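Local coordinates for protein guanylate kinase (Stenotrophomonas maltophilia, PDB 6WCT) that transfers a phosphate from ATP to GMP, giving ADP and GDP, and so probably serves to recycle GMP, at residues F138-S143 with D180-N185; L24-A29 with L117-Q122; S31-S36 with Q145-R150; Q48-I53 with A111-L116. All coordinates share one frame; numbering follows the deposited sequence.

Interaction 1: F138-S143 with D180-N185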
loop_
_atom_site.group_PDB
_atom_site.type_symbol
_atom_site.label_atom_id
_atom_site.label_comp_id
_atom_site.label_asym_id
_atom_site.label_seq_id
_atom_site.Cartn_x
_atom_site.Cartn_y
_atom_site.Cartn_z
ATOM N N PHE A 138 10.922 -2.189 -3.646
ATOM C CA PHE A 138 12.036 -2.328 -4.576
ATOM C C PHE A 138 11.789 -1.458 -5.799
ATOM O O PHE A 138 10.683 -1.436 -6.345
ATOM C CB PHE A 138 12.261 -3.780 -5.033
ATOM C CG PHE A 138 13.680 -4.038 -5.493
ATOM C CD1 PHE A 138 14.071 -3.746 -6.783
ATOM C CD2 PHE A 138 14.626 -4.543 -4.614
ATOM C CE1 PHE A 138 15.378 -3.961 -7.189
ATOM C CE2 PHE A 138 15.929 -4.764 -5.015
ATOM C CZ PHE A 138 16.307 -4.470 -6.303
ATOM N N ILE A 139 12.822 -0.740 -6.227
ATOM C CA ILE A 139 12.709 0.152 -7.382
ATOM C C ILE A 139 13.560 -0.432 -8.492
ATOM O O ILE A 139 14.755 -0.696 -8.303
ATOM C CB ILE A 139 13.099 1.598 -7.036
ATOM C CG1 ILE A 139 12.147 2.125 -5.943
ATOM C CG2 ILE A 139 13.063 2.476 -8.274
ATOM C CD1 ILE A 139 12.319 3.583 -5.573
ATOM N N LEU A 140 12.928 -0.673 -9.634
ATOM C CA LEU A 140 13.556 -1.232 -10.808
ATOM C C LEU A 140 13.785 -0.137 -11.834
ATOM O O LEU A 140 12.973 0.789 -11.942
ATOM C CB LEU A 140 12.695 -2.332 -11.444
ATOM C CG LEU A 140 12.492 -3.639 -10.656
ATOM C CD1 LEU A 140 11.617 -4.611 -11.453
ATOM C CD2 LEU A 140 13.830 -4.273 -10.313
ATOM N N PRO A 141 14.906 -0.223 -12.545
ATOM C CA PRO A 141 15.136 0.661 -13.678
ATOM C C PRO A 141 14.251 0.265 -14.845
ATOM O O PRO A 141 13.810 -0.889 -14.937
ATOM C CB PRO A 141 16.627 0.438 -14.000
ATOM C CG PRO A 141 16.880 -0.957 -13.557
ATOM C CD PRO A 141 16.045 -1.126 -12.306
ATOM N N PRO A 142 13.950 1.196 -15.751
ATOM C CA PRO A 142 13.101 0.856 -16.905
ATOM C C PRO A 142 13.813 0.011 -17.965
ATOM O O PRO A 142 13.158 -0.410 -18.924
ATOM C CB PRO A 142 12.692 2.225 -17.455
ATOM C CG PRO A 142 13.840 3.118 -17.074
ATOM C CD PRO A 142 14.335 2.618 -15.741
ATOM N N SER A 143 15.121 -0.207 -17.853
ATOM C CA SER A 143 15.855 -1.059 -18.785
ATOM C C SER A 143 17.281 -1.213 -18.272
ATOM O O SER A 143 17.722 -0.476 -17.382
ATOM C CB SER A 143 15.870 -0.477 -20.191
ATOM O OG SER A 143 16.679 0.683 -20.205
ATOM N N ASP A 180 7.758 -6.085 -0.616
ATOM C CA ASP A 180 6.292 -6.022 -0.675
ATOM C C ASP A 180 5.806 -5.311 -1.936
ATOM O O ASP A 180 4.771 -5.679 -2.512
ATOM C CB ASP A 180 5.737 -5.308 0.548
ATOM C CG ASP A 180 6.189 -5.962 1.856
ATOM O OD1 ASP A 180 5.935 -7.172 2.019
ATOM O OD2 ASP A 180 6.764 -5.255 2.713
ATOM N N TYR A 181 6.512 -4.271 -2.347
ATOM C CA TYR A 181 6.085 -3.419 -3.455
ATOM C C TYR A 181 7.222 -3.310 -4.447
ATOM O O TYR A 181 8.392 -3.468 -4.090
ATOM C CB TYR A 181 5.707 -2.000 -2.999
ATOM C CG TYR A 181 4.571 -1.995 -2.030
ATOM C CD1 TYR A 181 3.253 -1.957 -2.468
ATOM C CD2 TYR A 181 4.814 -2.061 -0.672
ATOM C CE1 TYR A 181 2.201 -1.976 -1.560
ATOM C CE2 TYR A 181 3.791 -2.071 0.231
ATOM C CZ TYR A 181 2.488 -2.026 -0.206
ATOM O OH TYR A 181 1.488 -2.057 0.737
ATOM N N VAL A 182 6.859 -3.055 -5.704
ATOM C CA VAL A 182 7.826 -2.867 -6.768
ATOM C C VAL A 182 7.412 -1.614 -7.515
ATOM O O VAL A 182 6.242 -1.474 -7.876
ATOM C CB VAL A 182 7.892 -4.093 -7.698
ATOM C CG1 VAL A 182 8.799 -3.826 -8.880
ATOM C CG2 VAL A 182 8.397 -5.330 -6.897
ATOM N N ILE A 183 8.336 -0.669 -7.651
ATOM C CA ILE A 183 8.135 0.542 -8.445
ATOM C C ILE A 183 9.072 0.478 -9.643
ATOM O O ILE A 183 10.268 0.220 -9.474
ATOM C CB ILE A 183 8.403 1.809 -7.615
ATOM C CG1 ILE A 183 7.387 1.935 -6.466
ATOM C CG2 ILE A 183 8.417 3.058 -8.510
ATOM C CD1 ILE A 183 7.693 3.140 -5.513
ATOM N N VAL A 184 8.540 0.681 -10.846
ATOM C CA VAL A 184 9.371 0.830 -12.036
ATOM C C VAL A 184 9.535 2.318 -12.308
ATOM O O VAL A 184 8.548 3.029 -12.541
ATOM C CB VAL A 184 8.778 0.099 -13.250
ATOM C CG1 VAL A 184 9.697 0.254 -14.442
ATOM C CG2 VAL A 184 8.551 -1.365 -12.952
ATOM N N ASN A 185 10.787 2.789 -12.292
ATOM C CA ASN A 185 11.094 4.213 -12.395
ATOM C C ASN A 185 11.156 4.602 -13.873
ATOM O O ASN A 185 12.221 4.807 -14.459
ATOM C CB ASN A 185 12.402 4.523 -11.669
ATOM C CG ASN A 185 12.808 5.980 -11.806
ATOM O OD1 ASN A 185 11.973 6.844 -12.077
ATOM N ND2 ASN A 185 14.088 6.260 -11.623
#
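F138 and I183 are joined by a backbone bond from I183 N to F138 O of 2.8 Å. L140 N then donates to I183 O, also at 2.8 Å. N185 N ends the run on L140 O at 3.0 Å, and F138 N begins it on Y181 O. The two strands are parallel, with an angle of 26° between the short segments. Two CA-H...O contacts fill in between: V182 CA meets F138 O, and I139 CA meets I183 O.

The side chains fall on two faces. On one, I139 and I183 lie alongside each other and point the same way, with I139 CG1 4.1 Å from I183 CB. With I139 CG1 beside the backbone N (chi1 -61°), the CG2 branch is left to touch N185 CB at 4.0 Å. On the other face L140 CD1 rests on V182 CG1 at 3.9 Å, the two branches meeting at a slant. Past the strand, P142 comes up to the N185 carbonyl with its CD and CG, P142 CD 3.3 Å from N185 O.

N185, an ADP-binding residue, gives its ND2 to A33 O of the phosphate-binding loop. Helix 188-203 packs on I183, and helix 35-45 on I139. M173 of helix 159-173 touches F138 and L140. Strand 181-184 is the outermost strand of the five-stranded parallel sheet within this chain; its V182 O accepts from Q209 NE2 of the second subunit.

Interaction 2: L24-A29 with L117-Q122. With 5GP (guanosine-5'-monophosphate), chain E.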
loop_
_atom_site.group_PDB
_atom_site.type_symbol
_atom_site.label_atom_id
_atom_site.label_comp_id
_atom_site.label_asym_id
_atom_site.label_seq_id
_atom_site.Cartn_x
_atom_site.Cartn_y
_atom_site.Cartn_z
ATOM N N LEU A 24 9.145 1.402 10.194
ATOM C CA LEU A 24 10.407 1.227 9.497
ATOM C C LEU A 24 10.135 0.920 8.033
ATOM O O LEU A 24 9.345 0.024 7.716
ATOM C CB LEU A 24 11.222 0.108 10.143
ATOM C CG LEU A 24 12.677 -0.054 9.714
ATOM C CD1 LEU A 24 13.433 1.287 9.847
ATOM C CD2 LEU A 24 13.341 -1.121 10.579
ATOM N N TYR A 25 10.746 1.697 7.157
ATOM C CA TYR A 25 10.604 1.580 5.710
ATOM C C TYR A 25 11.936 1.181 5.106
ATOM O O TYR A 25 12.986 1.646 5.557
ATOM C CB TYR A 25 10.145 2.906 5.096
ATOM C CG TYR A 25 8.794 3.350 5.588
ATOM C CD1 TYR A 25 7.631 2.895 4.980
ATOM C CD2 TYR A 25 8.674 4.171 6.699
ATOM C CE1 TYR A 25 6.389 3.294 5.426
ATOM C CE2 TYR A 25 7.430 4.564 7.162
ATOM C CZ TYR A 25 6.293 4.123 6.518
ATOM O OH TYR A 25 5.046 4.493 6.973
ATOM N N ILE A 26 11.898 0.291 4.111
ATOM C CA ILE A 26 13.083 -0.045 3.332
ATOM C C ILE A 26 12.779 0.230 1.871
ATOM O O ILE A 26 11.761 -0.239 1.352
ATOM C CB ILE A 26 13.519 -1.511 3.509
ATOM C CG1 ILE A 26 13.828 -1.816 4.967
ATOM C CG2 ILE A 26 14.760 -1.797 2.659
ATOM C CD1 ILE A 26 14.329 -3.235 5.180
ATOM N N VAL A 27 13.656 0.984 1.213
ATOM C CA VAL A 27 13.587 1.185 -0.232
ATOM C C VAL A 27 14.909 0.678 -0.804
ATOM O O VAL A 27 15.978 1.223 -0.493
ATOM C CB VAL A 27 13.353 2.652 -0.629
ATOM C CG1 VAL A 27 13.313 2.763 -2.144
ATOM C CG2 VAL A 27 12.097 3.204 -0.001
ATOM N N ALA A 28 14.837 -0.363 -1.631
ATOM C CA ALA A 28 16.016 -0.955 -2.229
ATOM C C ALA A 28 15.978 -0.782 -3.737
ATOM O O ALA A 28 14.910 -0.736 -4.352
ATOM C CB ALA A 28 16.110 -2.427 -1.920
ATOM N N ALA A 29 17.153 -0.755 -4.323
ATOM C CA ALA A 29 17.328 -0.582 -5.756
ATOM C C ALA A 29 18.806 -0.727 -6.056
ATOM O O ALA A 29 19.636 -0.305 -5.239
ATOM C CB ALA A 29 16.842 0.796 -6.208
ATOM N N LEU A 117 15.296 3.210 5.442
ATOM C CA LEU A 117 16.626 2.669 5.163
ATOM C C LEU A 117 16.768 2.387 3.670
ATOM O O LEU A 117 15.885 1.763 3.078
ATOM C CB LEU A 117 16.870 1.374 5.946
ATOM C CG LEU A 117 16.621 1.378 7.457
ATOM C CD1 LEU A 117 16.872 0.003 8.093
ATOM C CD2 LEU A 117 17.445 2.489 8.170
ATOM N N GLU A 118 17.909 2.772 3.084
ATOM C CA GLU A 118 18.232 2.468 1.689
ATOM C C GLU A 118 19.322 1.409 1.729
ATOM O O GLU A 118 20.507 1.729 1.837
ATOM C CB GLU A 118 18.691 3.710 0.932
ATOM C CG GLU A 118 17.637 4.777 0.896
ATOM C CD GLU A 118 18.050 6.020 0.093
ATOM O OE1 GLU A 118 17.590 7.112 0.443
ATOM O OE2 GLU A 118 18.846 5.911 -0.857
ATOM N N ILE A 119 18.921 0.132 1.681
ATOM C CA ILE A 119 19.864 -0.958 1.909
ATOM C C ILE A 119 19.614 -2.100 0.937
ATOM O O ILE A 119 18.551 -2.204 0.329
ATOM C CB ILE A 119 19.776 -1.460 3.360
ATOM C CG1 ILE A 119 18.394 -2.060 3.596
ATOM C CG2 ILE A 119 20.081 -0.279 4.353
ATOM C CD1 ILE A 119 18.170 -2.552 5.035
ATOM N N ASP A 120 20.593 -2.995 0.832
ATOM C CA ASP A 120 20.502 -4.063 -0.150
ATOM C C ASP A 120 19.619 -5.187 0.387
ATOM O O ASP A 120 19.028 -5.092 1.471
ATOM C CB ASP A 120 21.892 -4.580 -0.518
ATOM C CG ASP A 120 22.406 -5.630 0.459
ATOM O OD1 ASP A 120 22.199 -5.441 1.672
ATOM O OD2 ASP A 120 22.990 -6.655 0.014
ATOM N N TRP A 121 19.498 -6.257 -0.399
ATOM C CA TRP A 121 18.622 -7.348 0.001
ATOM C C TRP A 121 19.137 -8.061 1.234
ATOM O O TRP A 121 18.330 -8.542 2.039
ATOM C CB TRP A 121 18.445 -8.341 -1.140
ATOM C CG TRP A 121 19.697 -9.063 -1.596
ATOM C CD1 TRP A 121 20.540 -8.677 -2.593
ATOM C CD2 TRP A 121 20.230 -10.296 -1.074
ATOM N NE1 TRP A 121 21.560 -9.588 -2.730
ATOM C CE2 TRP A 121 21.396 -10.588 -1.809
ATOM C CE3 TRP A 121 19.841 -11.166 -0.058
ATOM C CZ2 TRP A 121 22.170 -11.731 -1.574
ATOM C CZ3 TRP A 121 20.631 -12.309 0.192
ATOM C CH2 TRP A 121 21.777 -12.569 -0.562
ATOM N N GLN A 122 20.464 -8.181 1.374
ATOM C CA GLN A 122 21.031 -8.832 2.551
ATOM C C GLN A 122 20.663 -8.060 3.801
ATOM O O GLN A 122 20.261 -8.641 4.811
ATOM C CB GLN A 122 22.549 -8.929 2.427
ATOM C CG GLN A 122 23.055 -9.717 1.262
ATOM C CD GLN A 122 24.550 -9.553 1.100
ATOM O OE1 GLN A 122 25.321 -10.450 1.432
ATOM N NE2 GLN A 122 24.970 -8.387 0.599
HETATM P P 5GP E . 26.581 1.829 -3.589
HETATM O O1P 5GP E . 26.371 3.182 -2.958
HETATM O O2P 5GP E . 26.606 1.822 -5.117
HETATM O O3P 5GP E . 27.780 1.073 -3.073
HETATM O "O5'" 5GP E . 25.379 0.914 -3.144
HETATM C "C5'" 5GP E . 25.473 -0.493 -3.234
HETATM C "C4'" 5GP E . 24.312 -1.132 -2.536
HETATM O "O4'" 5GP E . 24.535 -1.075 -1.102
HETATM C "C3'" 5GP E . 22.962 -0.433 -2.783
HETATM O "O3'" 5GP E . 21.942 -1.402 -2.995
HETATM C "C2'" 5GP E . 22.682 0.256 -1.455
HETATM O "O2'" 5GP E . 21.316 0.451 -1.165
HETATM C "C1'" 5GP E . 23.331 -0.714 -0.486
HETATM N N9 5GP E . 23.601 -0.142 0.822
HETATM C C8 5GP E . 23.757 1.188 1.111
HETATM N N7 5GP E . 23.787 1.436 2.394
HETATM C C5 5GP E . 23.657 0.190 2.985
HETATM C C6 5GP E . 23.568 -0.177 4.340
HETATM O O6 5GP E . 23.594 0.583 5.306
HETATM N N1 5GP E . 23.390 -1.540 4.505
HETATM C C2 5GP E . 23.303 -2.451 3.480
HETATM N N2 5GP E . 23.103 -3.732 3.815
HETATM N N3 5GP E . 23.388 -2.113 2.198
HETATM C C4 5GP E . 23.556 -0.792 2.023
HETATM O O HOH W 1 19.239 -1.314 -2.275
#
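I26 and I119 meet at a slant through their branches: I26 CG2 is 3.8 Å from I119 CG1, and the two CD1 atoms are also in contact. I119 CG1 sits between its backbone N and carbonyl carbon (chi1 64°). This turns CG1 toward the strand and leaves CG2 against the guanine, 3.5 Å from 5GP C6. I119 thus separates the sheet from the base. L117 lies across L24, with L24 CD1 4.0 Å from L117 CG. In the backbone, L117 N donates to Y25 O at 2.8 Å and V27 N to L117 O at 3.0 Å. The chains then part. One water links the two there, accepting from A29 N and reaching I119 O by a weak bond and both ribose hydroxyls. D120 OD1 takes the guanine amino group N2 at 2.9 Å. Its OD2 is held by Q122 NE2 at 2.7 Å, and more weakly caps Q122 N. Strand 24-28 runs into the P-loop and segment 117-122 lines the GMP pocket, as in P-loop nucleotide kinases.

Interaction 3: S31-S36 with Q145-R150. With 5GP (guanosine-5'-monophosphate), chain E; PO4 (phosphate ion), chain F.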
loop_
_atom_site.group_PDB
_atom_site.type_symbol
_atom_site.label_atom_id
_atom_site.label_comp_id
_atom_site.label_asym_id
_atom_site.label_seq_id
_atom_site.Cartn_x
_atom_site.Cartn_y
_atom_site.Cartn_z
ATOM N N SER A 31 22.190 0.638 -7.487
ATOM C CA SER A 31 22.655 1.996 -7.734
ATOM C C SER A 31 22.484 2.336 -9.207
ATOM O O SER A 31 22.626 1.477 -10.082
ATOM C CB SER A 31 24.111 2.151 -7.307
ATOM O OG SER A 31 24.217 2.158 -5.892
ATOM N N GLY A 32 22.143 3.596 -9.475
ATOM C CA GLY A 32 21.895 4.039 -10.829
ATOM C C GLY A 32 20.483 3.810 -11.329
ATOM O O GLY A 32 20.201 4.119 -12.494
ATOM N N ALA A 33 19.584 3.289 -10.487
ATOM C CA ALA A 33 18.169 3.188 -10.826
ATOM C C ALA A 33 17.400 4.448 -10.445
ATOM O O ALA A 33 16.234 4.588 -10.831
ATOM C CB ALA A 33 17.530 1.969 -10.139
ATOM N N GLY A 34 18.036 5.358 -9.708
ATOM C CA GLY A 34 17.432 6.606 -9.297
ATOM C C GLY A 34 16.709 6.607 -7.970
ATOM O O GLY A 34 15.946 7.538 -7.713
ATOM N N LYS A 35 16.921 5.603 -7.112
ATOM C CA LYS A 35 16.170 5.546 -5.861
ATOM C C LYS A 35 16.452 6.749 -4.962
ATOM O O LYS A 35 15.528 7.285 -4.335
ATOM C CB LYS A 35 16.422 4.208 -5.142
ATOM C CG LYS A 35 16.739 4.246 -3.633
ATOM C CD LYS A 35 17.489 2.954 -3.156
ATOM C CE LYS A 35 18.998 3.165 -3.025
ATOM N NZ LYS A 35 19.781 1.903 -3.232
ATOM N N SER A 36 17.714 7.185 -4.858
ATOM C CA SER A 36 17.998 8.249 -3.898
ATOM C C SER A 36 17.250 9.520 -4.287
ATOM O O SER A 36 16.718 10.228 -3.421
ATOM C CB SER A 36 19.504 8.507 -3.777
ATOM O OG SER A 36 20.030 9.041 -4.976
ATOM N N GLN A 145 19.766 -0.580 -20.166
ATOM C CA GLN A 145 20.389 0.621 -20.711
ATOM C C GLN A 145 20.276 1.793 -19.746
ATOM O O GLN A 145 21.227 2.574 -19.594
ATOM C CB GLN A 145 19.753 0.972 -22.057
ATOM C CG GLN A 145 20.213 2.289 -22.645
ATOM C CD GLN A 145 21.628 2.234 -23.184
ATOM O OE1 GLN A 145 21.921 1.502 -24.135
ATOM N NE2 GLN A 145 22.514 3.023 -22.588
ATOM N N ALA A 146 19.116 1.942 -19.095
ATOM C CA ALA A 146 18.926 3.060 -18.177
ATOM C C ALA A 146 19.961 3.059 -17.061
ATOM O O ALA A 146 20.396 4.132 -16.623
ATOM C CB ALA A 146 17.510 3.035 -17.603
ATOM N N LEU A 147 20.382 1.878 -16.605
ATOM C CA LEU A 147 21.414 1.802 -15.573
ATOM C C LEU A 147 22.728 2.381 -16.075
ATOM O O LEU A 147 23.380 3.170 -15.381
ATOM C CB LEU A 147 21.623 0.355 -15.129
ATOM C CG LEU A 147 20.668 -0.247 -14.103
ATOM C CD1 LEU A 147 21.094 -1.679 -13.793
ATOM C CD2 LEU A 147 20.582 0.601 -12.839
ATOM N N GLN A 148 23.139 1.985 -17.283
ATOM C CA GLN A 148 24.391 2.489 -17.841
ATOM C C GLN A 148 24.363 4.003 -17.971
ATOM O O GLN A 148 25.317 4.684 -17.578
ATOM C CB GLN A 148 24.658 1.850 -19.203
ATOM N N ASP A 149 23.253 4.554 -18.469
ATOM C CA ASP A 149 23.201 5.987 -18.732
ATOM C C ASP A 149 23.407 6.791 -17.450
ATOM O O ASP A 149 24.217 7.726 -17.417
ATOM C CB ASP A 149 21.875 6.350 -19.412
ATOM C CG ASP A 149 21.702 5.683 -20.789
ATOM O OD1 ASP A 149 22.689 5.138 -21.332
ATOM O OD2 ASP A 149 20.578 5.734 -21.341
ATOM N N ARG A 150 22.710 6.422 -16.369
ATOM C CA ARG A 150 22.857 7.159 -15.114
ATOM C C ARG A 150 24.248 6.985 -14.504
ATOM O O ARG A 150 24.680 7.839 -13.722
ATOM C CB ARG A 150 21.767 6.765 -14.107
ATOM C CG ARG A 150 21.712 7.665 -12.855
ATOM C CD ARG A 150 20.296 7.764 -12.299
ATOM N NE ARG A 150 20.248 8.057 -10.862
ATOM C CZ ARG A 150 19.769 9.184 -10.333
ATOM N NH1 ARG A 150 19.289 10.144 -11.117
ATOM N NH2 ARG A 150 19.758 9.344 -9.013
HETATM P P 5GP E . 26.581 1.829 -3.589
HETATM O O1P 5GP E . 26.371 3.182 -2.958
HETATM O O2P 5GP E . 26.606 1.822 -5.117
HETATM O O3P 5GP E . 27.780 1.073 -3.073
HETATM O "O5'" 5GP E . 25.379 0.914 -3.144
HETATM C "C5'" 5GP E . 25.473 -0.493 -3.234
HETATM C "C4'" 5GP E . 24.312 -1.132 -2.536
HETATM O "O4'" 5GP E . 24.535 -1.075 -1.102
HETATM C "C3'" 5GP E . 22.962 -0.433 -2.783
HETATM O "O3'" 5GP E . 21.942 -1.402 -2.995
HETATM C "C2'" 5GP E . 22.682 0.256 -1.455
HETATM O "O2'" 5GP E . 21.316 0.451 -1.165
HETATM C "C1'" 5GP E . 23.331 -0.714 -0.486
HETATM N N9 5GP E . 23.601 -0.142 0.822
HETATM C C8 5GP E . 23.757 1.188 1.111
HETATM N N7 5GP E . 23.787 1.436 2.394
HETATM C C5 5GP E . 23.657 0.190 2.985
HETATM C C6 5GP E . 23.568 -0.177 4.340
HETATM O O6 5GP E . 23.594 0.583 5.306
HETATM N N1 5GP E . 23.390 -1.540 4.505
HETATM C C2 5GP E . 23.303 -2.451 3.480
HETATM N N2 5GP E . 23.103 -3.732 3.815
HETATM N N3 5GP E . 23.388 -2.113 2.198
HETATM C C4 5GP E . 23.556 -0.792 2.023
HETATM P P PO4 F . 20.953 6.320 -6.996
HETATM O O1 PO4 F . 19.990 5.789 -5.959
HETATM O O2 PO4 F . 20.876 7.822 -6.965
HETATM O O3 PO4 F . 20.581 5.874 -8.396
HETATM O O4 PO4 F . 22.342 5.836 -6.646
#
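The phosphate oxygen PO4 O3 is gripped from both segments: G34 N donates to it at 2.9 Å, G32 N at 3.0 Å and R150 NE, weakly, at 3.3 Å. R150 NH2 binds the neighbouring oxygen PO4 O2 at 2.8 Å. The phosphorus lies in the guanidinium plane, so the ion is met at the edge of the group. One face of the guanidinium rests on G34 CA. The R150 chain is extended from CG to NE, with CG anti to the backbone N (chi1 -170°), and its methylenes run along G32 O. S36 N donates to PO4 O1 at 2.9 Å. Segment 31-36 belongs to the P-loop, or Walker A motif, of the NTPases; R150 comes from outside it. The ion probably marks a nucleotide phosphate position. G32, G34, S36 and R150 are ADP-binding residues. R154 also binds the ion. L147 CD2 packs on the loop backbone, 3.5 Å from both S31 O and G32 C. K35 NZ turns to GMP, donating to 5GP O2' at 3.0 Å, and also to A29 O.

Interaction 4: Q48-I53 with A111-L116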
loop_
_atom_site.group_PDB
_atom_site.type_symbol
_atom_site.label_atom_id
_atom_site.label_comp_id
_atom_site.label_asym_id
_atom_site.label_seq_id
_atom_site.Cartn_x
_atom_site.Cartn_y
_atom_site.Cartn_z
ATOM N N GLN A 48 7.500 13.424 7.850
ATOM C CA GLN A 48 7.498 12.658 9.089
ATOM C C GLN A 48 8.359 11.393 9.015
ATOM O O GLN A 48 8.382 10.624 9.981
ATOM C CB GLN A 48 6.071 12.315 9.498
ATOM C CG GLN A 48 5.520 11.100 8.845
ATOM C CD GLN A 48 4.085 10.868 9.246
ATOM O OE1 GLN A 48 3.189 10.962 8.414
ATOM N NE2 GLN A 48 3.853 10.582 10.531
ATOM N N ILE A 49 9.058 11.153 7.912
ATOM C CA ILE A 49 9.922 9.989 7.760
ATOM C C ILE A 49 11.344 10.504 7.678
ATOM O O ILE A 49 11.655 11.345 6.828
ATOM C CB ILE A 49 9.581 9.164 6.513
ATOM C CG1 ILE A 49 8.121 8.738 6.525
ATOM C CG2 ILE A 49 10.517 7.961 6.393
ATOM C CD1 ILE A 49 7.718 8.045 5.233
ATOM N N ALA A 50 12.208 9.998 8.543
ATOM C CA ALA A 50 13.605 10.393 8.579
ATOM C C ALA A 50 14.446 9.418 7.770
ATOM O O ALA A 50 14.132 8.231 7.661
ATOM C CB ALA A 50 14.124 10.484 10.014
ATOM N N LEU A 51 15.474 9.956 7.136
ATOM C CA LEU A 51 16.426 9.168 6.375
ATOM C C LEU A 51 17.640 8.812 7.231
ATOM O O LEU A 51 18.062 9.582 8.091
ATOM C CB LEU A 51 16.854 9.964 5.139
ATOM C CG LEU A 51 17.875 9.384 4.176
ATOM C CD1 LEU A 51 17.437 8.002 3.657
ATOM C CD2 LEU A 51 18.068 10.361 3.044
ATOM N N SER A 52 18.201 7.639 6.991
ATOM C CA SER A 52 19.397 7.191 7.693
ATOM C C SER A 52 20.615 7.258 6.772
ATOM O O SER A 52 20.545 6.875 5.608
ATOM C CB SER A 52 19.216 5.765 8.211
ATOM O OG SER A 52 20.444 5.249 8.660
ATOM N N ILE A 53 21.737 7.723 7.302
ATOM C CA ILE A 53 23.004 7.745 6.576
ATOM C C ILE A 53 23.801 6.498 6.954
ATOM O O ILE A 53 24.156 6.307 8.124
ATOM C CB ILE A 53 23.803 9.018 6.876
ATOM C CG1 ILE A 53 22.950 10.263 6.621
ATOM C CG2 ILE A 53 25.100 9.032 6.040
ATOM C CD1 ILE A 53 22.481 10.379 5.208
ATOM N N ALA A 111 11.315 6.128 19.804
ATOM C CA ALA A 111 10.759 7.436 20.122
ATOM C C ALA A 111 9.589 7.812 19.222
ATOM O O ALA A 111 9.149 8.964 19.249
ATOM C CB ALA A 111 11.849 8.510 20.037
ATOM N N GLY A 112 9.089 6.879 18.418
ATOM C CA GLY A 112 7.957 7.171 17.562
ATOM C C GLY A 112 8.310 7.828 16.251
ATOM O O GLY A 112 7.409 8.300 15.546
ATOM N N GLN A 113 9.586 7.847 15.891
ATOM C CA GLN A 113 10.033 8.446 14.647
ATOM C C GLN A 113 10.079 7.383 13.556
ATOM O O GLN A 113 10.689 6.326 13.749
ATOM C CB GLN A 113 11.414 9.081 14.846
ATOM C CG GLN A 113 12.107 9.516 13.568
ATOM C CD GLN A 113 11.492 10.756 12.950
ATOM O OE1 GLN A 113 11.403 11.814 13.585
ATOM N NE2 GLN A 113 11.035 10.624 11.708
ATOM N N ASP A 114 9.409 7.651 12.427
ATOM C CA ASP A 114 9.530 6.777 11.266
ATOM C C ASP A 114 10.905 6.936 10.631
ATOM O O ASP A 114 11.461 8.040 10.575
ATOM C CB ASP A 114 8.442 7.063 10.223
ATOM C CG ASP A 114 7.040 6.733 10.716
ATOM O OD1 ASP A 114 6.900 6.166 11.820
ATOM O OD2 ASP A 114 6.077 6.996 9.965
ATOM N N VAL A 115 11.441 5.823 10.129
ATOM C CA VAL A 115 12.790 5.762 9.585
ATOM C C VAL A 115 12.756 4.991 8.279
ATOM O O VAL A 115 12.086 3.956 8.169
ATOM C CB VAL A 115 13.787 5.112 10.570
ATOM C CG1 VAL A 115 15.184 5.063 9.949
ATOM C CG2 VAL A 115 13.830 5.884 11.858
ATOM N N LEU A 116 13.458 5.515 7.287
ATOM C CA LEU A 116 13.610 4.887 5.985
ATOM C C LEU A 116 15.068 4.475 5.799
ATOM O O LEU A 116 15.969 5.286 6.019
ATOM C CB LEU A 116 13.154 5.841 4.886
ATOM C CG LEU A 116 13.119 5.349 3.444
ATOM C CD1 LEU A 116 12.258 6.262 2.630
ATOM C CD2 LEU A 116 14.529 5.311 2.838
HETATM O O HOH W 2 7.818 9.768 12.668
#
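A50 and L116 share a backbone bond, L116 N to A50 O at 2.8 Å. A50 N donates to D114 O at 2.9 Å, coming from above the carbonyl plane. The same D114 O takes a second donor, Q113 NE2, at 2.9 Å in the carbonyl plane on a lone pair. The bend of the Q113 chain at chi2 (73°) brings its amide back to this oxygen, beside A50 CB. A weak bond, S52 N to L116 O, ends the pairing. D114 OD1 accepts from T23 N. One water joins the two segments, donating to Q48 O and G112 O and accepting from D114 N. Apolar contacts gather on one face. I49 CG2 lies 3.7 Å from L116 CB, and L51 CD1 is 4.0 Å from L116 CD2. Before the strand, G112 closes helix 106-110 in a Schellman motif. Strand 49-51 is outermost in the parallel sheet within this chain, and strand 114-117 lies next to strand 24-28. Helices 35-45 and 188-203 cover I49 and L116.

Interactions 4, 2 and 1 lie in the same parallel sheet, with interactions 1 and 4 at its two borders, centres about 22 Å apart. Interaction 2 bridges them: Y25 N reaches V115 O at 2.8 Å, and I139 N reaches A28 O at 2.8 Å. Interaction 3 lies beyond the strand ends, about 11 Å between centres from interaction 1 and 16 Å from interaction 2. Interactions 2 and 3 both touch GMP, one at the base and ribose, the other at its phosphate and ribose. Interaction 3 also holds the phosphate ion. K35 NZ bonds to A29 O at 3.0 Å, tying interaction 3 to interaction 2. N185 ND2 to A33 O, 2.8 Å, ties interaction 3 to interaction 1.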